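Local atomic coordinates of conserved hypothetical protein (Pyrococcus furiosus, PDB entry 1VK1), a protein that is of unknown function but combines a ParB-like domain with a serine-kinase-related region, and may bind ATP as a kinase. Residues A75-L80 against V236-L241; E38-S43 against G48-P53. All coordinates share one frame; numbering follows the deposited sequence.

Contact 1. Residues A75-L80 against V236-L241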
loop_
_atom_site.group_PDB
_atom_site.type_symbol
_atom_site.label_atom_id
_atom_site.label_comp_id
_atom_site.label_asym_id
_atom_site.label_seq_id
_atom_site.Cartn_x
_atom_site.Cartn_y
_atom_site.Cartn_z
ATOM N N ALA A 75 -0.595 5.739 -10.938
ATOM C CA ALA A 75 0.759 5.874 -11.423
ATOM C C ALA A 75 0.935 5.149 -12.759
ATOM O O ALA A 75 1.643 5.634 -13.644
ATOM C CB ALA A 75 1.756 5.350 -10.385
ATOM N N GLY A 76 0.295 3.990 -12.916
ATOM C CA GLY A 76 0.369 3.266 -14.171
ATOM C C GLY A 76 -0.288 4.024 -15.308
ATOM O O GLY A 76 0.258 4.108 -16.413
ATOM N N LEU A 77 -1.446 4.603 -15.041
ATOM C CA LEU A 77 -2.119 5.411 -16.036
ATOM C C LEU A 77 -1.294 6.639 -16.410
ATOM O O LEU A 77 -1.229 7.002 -17.585
ATOM C CB LEU A 77 -3.513 5.816 -15.552
ATOM C CG LEU A 77 -4.571 4.708 -15.513
ATOM C CD1 LEU A 77 -5.838 5.257 -14.917
ATOM C CD2 LEU A 77 -4.811 4.040 -16.884
ATOM N N GLN A 78 -0.693 7.295 -15.431
ATOM C CA GLN A 78 0.169 8.432 -15.733
ATOM C C GLN A 78 1.340 7.997 -16.596
ATOM O O GLN A 78 1.670 8.669 -17.582
ATOM C CB GLN A 78 0.647 9.156 -14.464
ATOM C CG GLN A 78 -0.491 9.984 -13.808
ATOM C CD GLN A 78 -0.026 11.157 -13.027
ATOM O OE1 GLN A 78 -0.615 12.255 -13.095
ATOM N NE2 GLN A 78 0.974 10.948 -12.246
ATOM N N LYS A 79 1.950 6.863 -16.268
ATOM C CA LYS A 79 3.089 6.353 -17.050
ATOM C C LYS A 79 2.678 6.057 -18.489
ATOM O O LYS A 79 3.468 6.280 -19.431
ATOM C CB LYS A 79 3.669 5.121 -16.391
ATOM C CG LYS A 79 4.907 4.600 -17.049
ATOM C CD LYS A 79 5.625 3.652 -16.147
ATOM C CE LYS A 79 6.795 3.010 -16.866
ATOM N NZ LYS A 79 7.587 2.148 -15.956
ATOM N N LEU A 80 1.452 5.576 -18.681
ATOM C CA LEU A 80 0.932 5.274 -20.017
ATOM C C LEU A 80 0.519 6.520 -20.806
ATOM O O LEU A 80 0.226 6.431 -22.003
ATOM C CB LEU A 80 -0.267 4.342 -19.906
ATOM C CG LEU A 80 0.078 2.901 -19.516
ATOM C CD1 LEU A 80 -1.164 2.131 -19.107
ATOM C CD2 LEU A 80 0.797 2.183 -20.644
ATOM N N VAL A 236 -14.700 0.208 -18.063
ATOM C CA VAL A 236 -14.284 1.398 -18.791
ATOM C C VAL A 236 -13.129 1.051 -19.717
ATOM O O VAL A 236 -12.126 0.485 -19.305
ATOM C CB VAL A 236 -13.918 2.559 -17.823
ATOM C CG1 VAL A 236 -13.325 3.739 -18.590
ATOM C CG2 VAL A 236 -15.177 2.995 -17.035
ATOM N N LYS A 237 -13.254 1.414 -20.986
ATOM C CA LYS A 237 -12.194 1.163 -21.943
ATOM C C LYS A 237 -10.990 2.024 -21.657
ATOM O O LYS A 237 -11.115 3.221 -21.393
ATOM C CB LYS A 237 -12.659 1.480 -23.368
ATOM C CG LYS A 237 -13.764 0.601 -23.845
ATOM N N LEU A 238 -9.815 1.424 -21.714
ATOM C CA LEU A 238 -8.583 2.150 -21.509
ATOM C C LEU A 238 -8.491 3.381 -22.422
ATOM O O LEU A 238 -8.029 4.430 -21.986
ATOM C CB LEU A 238 -7.365 1.228 -21.724
ATOM C CG LEU A 238 -5.986 1.853 -21.602
ATOM C CD1 LEU A 238 -5.743 2.532 -20.275
ATOM C CD2 LEU A 238 -4.918 0.782 -21.848
ATOM N N GLU A 239 -8.932 3.258 -23.686
ATOM C CA GLU A 239 -8.854 4.403 -24.625
ATOM C C GLU A 239 -9.632 5.613 -24.130
ATOM O O GLU A 239 -9.275 6.754 -24.426
ATOM C CB GLU A 239 -9.337 4.008 -26.040
ATOM C CG GLU A 239 -10.746 3.487 -26.131
ATOM N N ASP A 240 -10.698 5.375 -23.390
ATOM C CA ASP A 240 -11.527 6.463 -22.855
ATOM C C ASP A 240 -10.837 7.274 -21.757
ATOM O O ASP A 240 -11.340 8.320 -21.367
ATOM C CB ASP A 240 -12.863 5.931 -22.339
ATOM C CG ASP A 240 -13.791 5.487 -23.461
ATOM O OD1 ASP A 240 -13.444 5.669 -24.655
ATOM O OD2 ASP A 240 -14.891 4.955 -23.233
ATOM N N LEU A 241 -9.675 6.817 -21.292
ATOM C CA LEU A 241 -8.924 7.510 -20.256
ATOM C C LEU A 241 -7.922 8.481 -20.810
ATOM O O LEU A 241 -7.291 9.204 -20.055
ATOM C CB LEU A 241 -8.212 6.493 -19.374
ATOM C CG LEU A 241 -9.147 5.446 -18.811
ATOM C CD1 LEU A 241 -8.424 4.574 -17.823
ATOM C CD2 LEU A 241 -10.336 6.104 -18.173
#
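Leu77, Leu238 and Leu241 meet through methyl groups alone, and no flat group spans the two segments; the aromatic element beside them is Phe50 of strand 49-50, which both Leu77 and Leu241 touch. The motif is a helix packed against a 3-10 turn: helix 71-80 of the ParB-like N-terminal domain meets residues 238-241, which follow strand 236-237 near the end of the chain. The example illustrates how a chain terminus can be fastened to a helix some 156 residues earlier in the chain. Leu77 supplies the helix side of the contact. Its CB leaves the helix toward the turn; with CG beside the backbone N (chi1 -72°), a chi2 of 176° extends CD1 away from CA and sets CD2 to the side. The CD2 branch reaches Leu238 CD1 at 3.8 Å and, at the same distance, Leu241 CD1. The second branch leans on Leu241 as well. Leu238 and Leu77 run past each other in opposite directions, whereas Leu241 lies obliquely across Leu77. Leu238 starts off to one side; its CG stands opposite the backbone N (chi1 178°), and this places CD1 at the interface. Leu241 N donates to Leu238 O at 3.0 Å, the 3-10 bond that probably helps set both leucines on one side of the turn. Outside the pair, Leu241 makes backbone hydrogen bonds with Lys83 and Arg84, while Asp240 O accepts from Arg84 NH1, and these polar bonds lie beside the leucine contact. Leu77 also touches Leu23 and Ala85, and Leu241 rests on Pro86 of strand 84-90. The contact is small, 129 Å² in all, and the two methyls of Leu77 share one partner: Leu77 CD1 stands 3.9 Å from Leu241 CD1.

Contact 2. Residues E38-S43 against G48-P53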
loop_
_atom_site.group_PDB
_atom_site.type_symbol
_atom_site.label_atom_id
_atom_site.label_comp_id
_atom_site.label_asym_id
_atom_site.label_seq_id
_atom_site.Cartn_x
_atom_site.Cartn_y
_atom_site.Cartn_z
ATOM N N GLU A 38 4.021 -2.591 -12.477
ATOM C CA GLU A 38 4.214 -3.258 -13.759
ATOM C C GLU A 38 3.089 -4.233 -14.064
ATOM O O GLU A 38 2.629 -4.308 -15.197
ATOM C CB GLU A 38 5.590 -3.945 -13.797
ATOM C CG GLU A 38 6.722 -2.920 -13.799
ATOM C CD GLU A 38 8.128 -3.503 -13.875
ATOM O OE1 GLU A 38 8.285 -4.719 -13.823
ATOM O OE2 GLU A 38 9.068 -2.695 -13.964
ATOM N N ASP A 39 2.605 -4.958 -13.052
ATOM C CA ASP A 39 1.490 -5.850 -13.248
ATOM C C ASP A 39 0.214 -5.098 -13.659
ATOM O O ASP A 39 -0.517 -5.565 -14.543
ATOM C CB ASP A 39 1.235 -6.684 -11.995
ATOM C CG ASP A 39 2.238 -7.823 -11.812
ATOM O OD1 ASP A 39 3.095 -8.067 -12.686
ATOM O OD2 ASP A 39 2.213 -8.529 -10.803
ATOM N N PHE A 40 -0.070 -3.963 -13.016
ATOM C CA PHE A 40 -1.224 -3.172 -13.396
ATOM C C PHE A 40 -1.099 -2.749 -14.872
ATOM O O PHE A 40 -2.049 -2.859 -15.654
ATOM C CB PHE A 40 -1.418 -1.923 -12.530
ATOM C CG PHE A 40 -2.392 -0.963 -13.141
ATOM C CD1 PHE A 40 -3.748 -1.240 -13.144
ATOM C CD2 PHE A 40 -1.955 0.157 -13.801
ATOM C CE1 PHE A 40 -4.647 -0.385 -13.773
ATOM C CE2 PHE A 40 -2.855 1.004 -14.435
ATOM C CZ PHE A 40 -4.188 0.711 -14.435
ATOM N N ILE A 41 0.074 -2.232 -15.250
ATOM C CA ILE A 41 0.252 -1.754 -16.626
ATOM C C ILE A 41 0.036 -2.901 -17.616
ATOM O O ILE A 41 -0.637 -2.736 -18.621
ATOM C CB ILE A 41 1.618 -1.092 -16.799
ATOM C CG1 ILE A 41 1.655 0.239 -16.044
ATOM C CG2 ILE A 41 1.949 -0.896 -18.280
ATOM C CD1 ILE A 41 3.035 0.823 -15.903
ATOM N N GLU A 42 0.614 -4.058 -17.322
ATOM C CA GLU A 42 0.428 -5.234 -18.175
ATOM C C GLU A 42 -1.036 -5.636 -18.291
ATOM O O GLU A 42 -1.508 -5.960 -19.383
ATOM C CB GLU A 42 1.270 -6.406 -17.665
ATOM C CG GLU A 42 2.762 -6.284 -17.863
ATOM C CD GLU A 42 3.498 -7.584 -17.544
ATOM O OE1 GLU A 42 2.833 -8.613 -17.207
ATOM O OE2 GLU A 42 4.750 -7.587 -17.619
ATOM N N SER A 43 -1.752 -5.648 -17.166
ATOM C CA SER A 43 -3.153 -6.062 -17.158
ATOM C C SER A 43 -4.070 -5.087 -17.918
ATOM O O SER A 43 -4.928 -5.506 -18.705
ATOM C CB SER A 43 -3.628 -6.237 -15.727
ATOM O OG SER A 43 -2.902 -7.272 -15.087
ATOM N N GLY A 48 -7.361 -4.199 -22.011
ATOM C CA GLY A 48 -7.995 -2.986 -22.505
ATOM C C GLY A 48 -9.081 -2.390 -21.633
ATOM O O GLY A 48 -9.766 -1.479 -22.063
ATOM N N ILE A 49 -9.235 -2.874 -20.390
ATOM C CA ILE A 49 -10.345 -2.464 -19.536
ATOM C C ILE A 49 -9.832 -2.045 -18.168
ATOM O O ILE A 49 -9.024 -2.744 -17.571
ATOM C CB ILE A 49 -11.369 -3.624 -19.377
ATOM C CG1 ILE A 49 -12.007 -3.986 -20.742
ATOM C CG2 ILE A 49 -12.460 -3.277 -18.373
ATOM C CD1 ILE A 49 -12.883 -2.901 -21.365
ATOM N N PHE A 50 -10.304 -0.896 -17.704
ATOM C CA PHE A 50 -10.065 -0.416 -16.352
ATOM C C PHE A 50 -11.320 -0.706 -15.562
ATOM O O PHE A 50 -12.383 -0.192 -15.870
ATOM C CB PHE A 50 -9.785 1.099 -16.430
ATOM C CG PHE A 50 -9.307 1.698 -15.145
ATOM C CD1 PHE A 50 -7.969 1.735 -14.829
ATOM C CD2 PHE A 50 -10.199 2.235 -14.244
ATOM C CE1 PHE A 50 -7.537 2.295 -13.640
ATOM C CE2 PHE A 50 -9.738 2.800 -13.039
ATOM C CZ PHE A 50 -8.436 2.816 -12.755
ATOM N N TRP A 51 -11.208 -1.552 -14.560
ATOM C CA TRP A 51 -12.426 -2.047 -13.889
ATOM C C TRP A 51 -12.561 -1.729 -12.419
ATOM O O TRP A 51 -13.604 -2.041 -11.821
ATOM C CB TRP A 51 -12.616 -3.531 -14.129
ATOM C CG TRP A 51 -11.504 -4.349 -13.754
ATOM C CD1 TRP A 51 -10.511 -4.816 -14.583
ATOM C CD2 TRP A 51 -11.247 -4.932 -12.459
ATOM N NE1 TRP A 51 -9.642 -5.611 -13.871
ATOM C CE2 TRP A 51 -10.076 -5.702 -12.573
ATOM C CE3 TRP A 51 -11.884 -4.872 -11.210
ATOM C CZ2 TRP A 51 -9.532 -6.396 -11.502
ATOM C CZ3 TRP A 51 -11.330 -5.571 -10.152
ATOM C CH2 TRP A 51 -10.171 -6.311 -10.311
ATOM N N LYS A 52 -11.532 -1.155 -11.820
ATOM C CA LYS A 52 -11.553 -0.898 -10.389
ATOM C C LYS A 52 -11.398 0.596 -10.162
ATOM O O LYS A 52 -10.293 1.134 -10.355
ATOM C CB LYS A 52 -10.422 -1.671 -9.677
ATOM C CG LYS A 52 -10.612 -1.751 -8.175
ATOM C CD LYS A 52 -9.553 -2.632 -7.493
ATOM C CE LYS A 52 -9.729 -2.629 -5.969
ATOM N NZ LYS A 52 -8.805 -3.588 -5.279
ATOM N N PRO A 53 -12.467 1.295 -9.749
ATOM C CA PRO A 53 -12.395 2.760 -9.677
ATOM C C PRO A 53 -11.386 3.216 -8.639
ATOM O O PRO A 53 -11.162 2.533 -7.639
ATOM C CB PRO A 53 -13.807 3.171 -9.257
ATOM C CG PRO A 53 -14.351 1.984 -8.542
ATOM C CD PRO A 53 -13.778 0.784 -9.283
#
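Phe40 reaches Phe50 with the far end of its ring. From CB, which leaves the helix to one side of the strand, the chain turns so that CG stands opposite the backbone N (chi1 166°), swinging the ring toward residues 48-53. Along its rim, CE1 lies 3.9 Å from Phe50 CE1, and at the tip CZ comes to 3.8 Å from that same atom. Phe50 CD1 sits in the plane of the Phe40 ring, at its edge, and Phe40 CZ lies near the plane of Phe50, also at the edge. The ring planes are nearly perpendicular. Replacing Phe40 with an alanine is likely to open a gap beside the CD1-CE1 edge of Phe50 and leave that ring without this aromatic contact. Phe40 also touches Arg73 of helix 71-80. One turn farther along helix 34-47, Ser43 OG donates to Asp39 O at 3.0 Å, 35° out of the carbonyl plane, while Ser43 N approaches that oxygen from the opposite face; two donors thus grip one carbonyl. Gly48 leaves the helix with a positive phi of 71°, and the chain turns sharply into strand 49-50. The arrangement is a helix-to-strand connection through a C-terminal glycine, its two arms packed by an aromatic pair within the ParB-like domain.

Overall arrangement
Contact 2 closes locally, joining a helix to the strand that follows it, whereas contact 1 brings the last modelled part of the chain back onto the same domain. Their centres lie about 8 Å apart, and they share a two-stranded antiparallel sheet: strand 49-50 belongs to contact 2 and strand 236-237 to contact 1, with backbone hydrogen bonds probable from Phe50 N to Val236 O and from Leu238 N to Gly48 O. The helices meet too, where Gly76 packs on Ile41. Contact 1 is buried and purely aliphatic; contact 2 is partly buried, aromatic at its inner end and more exposed around Ser43.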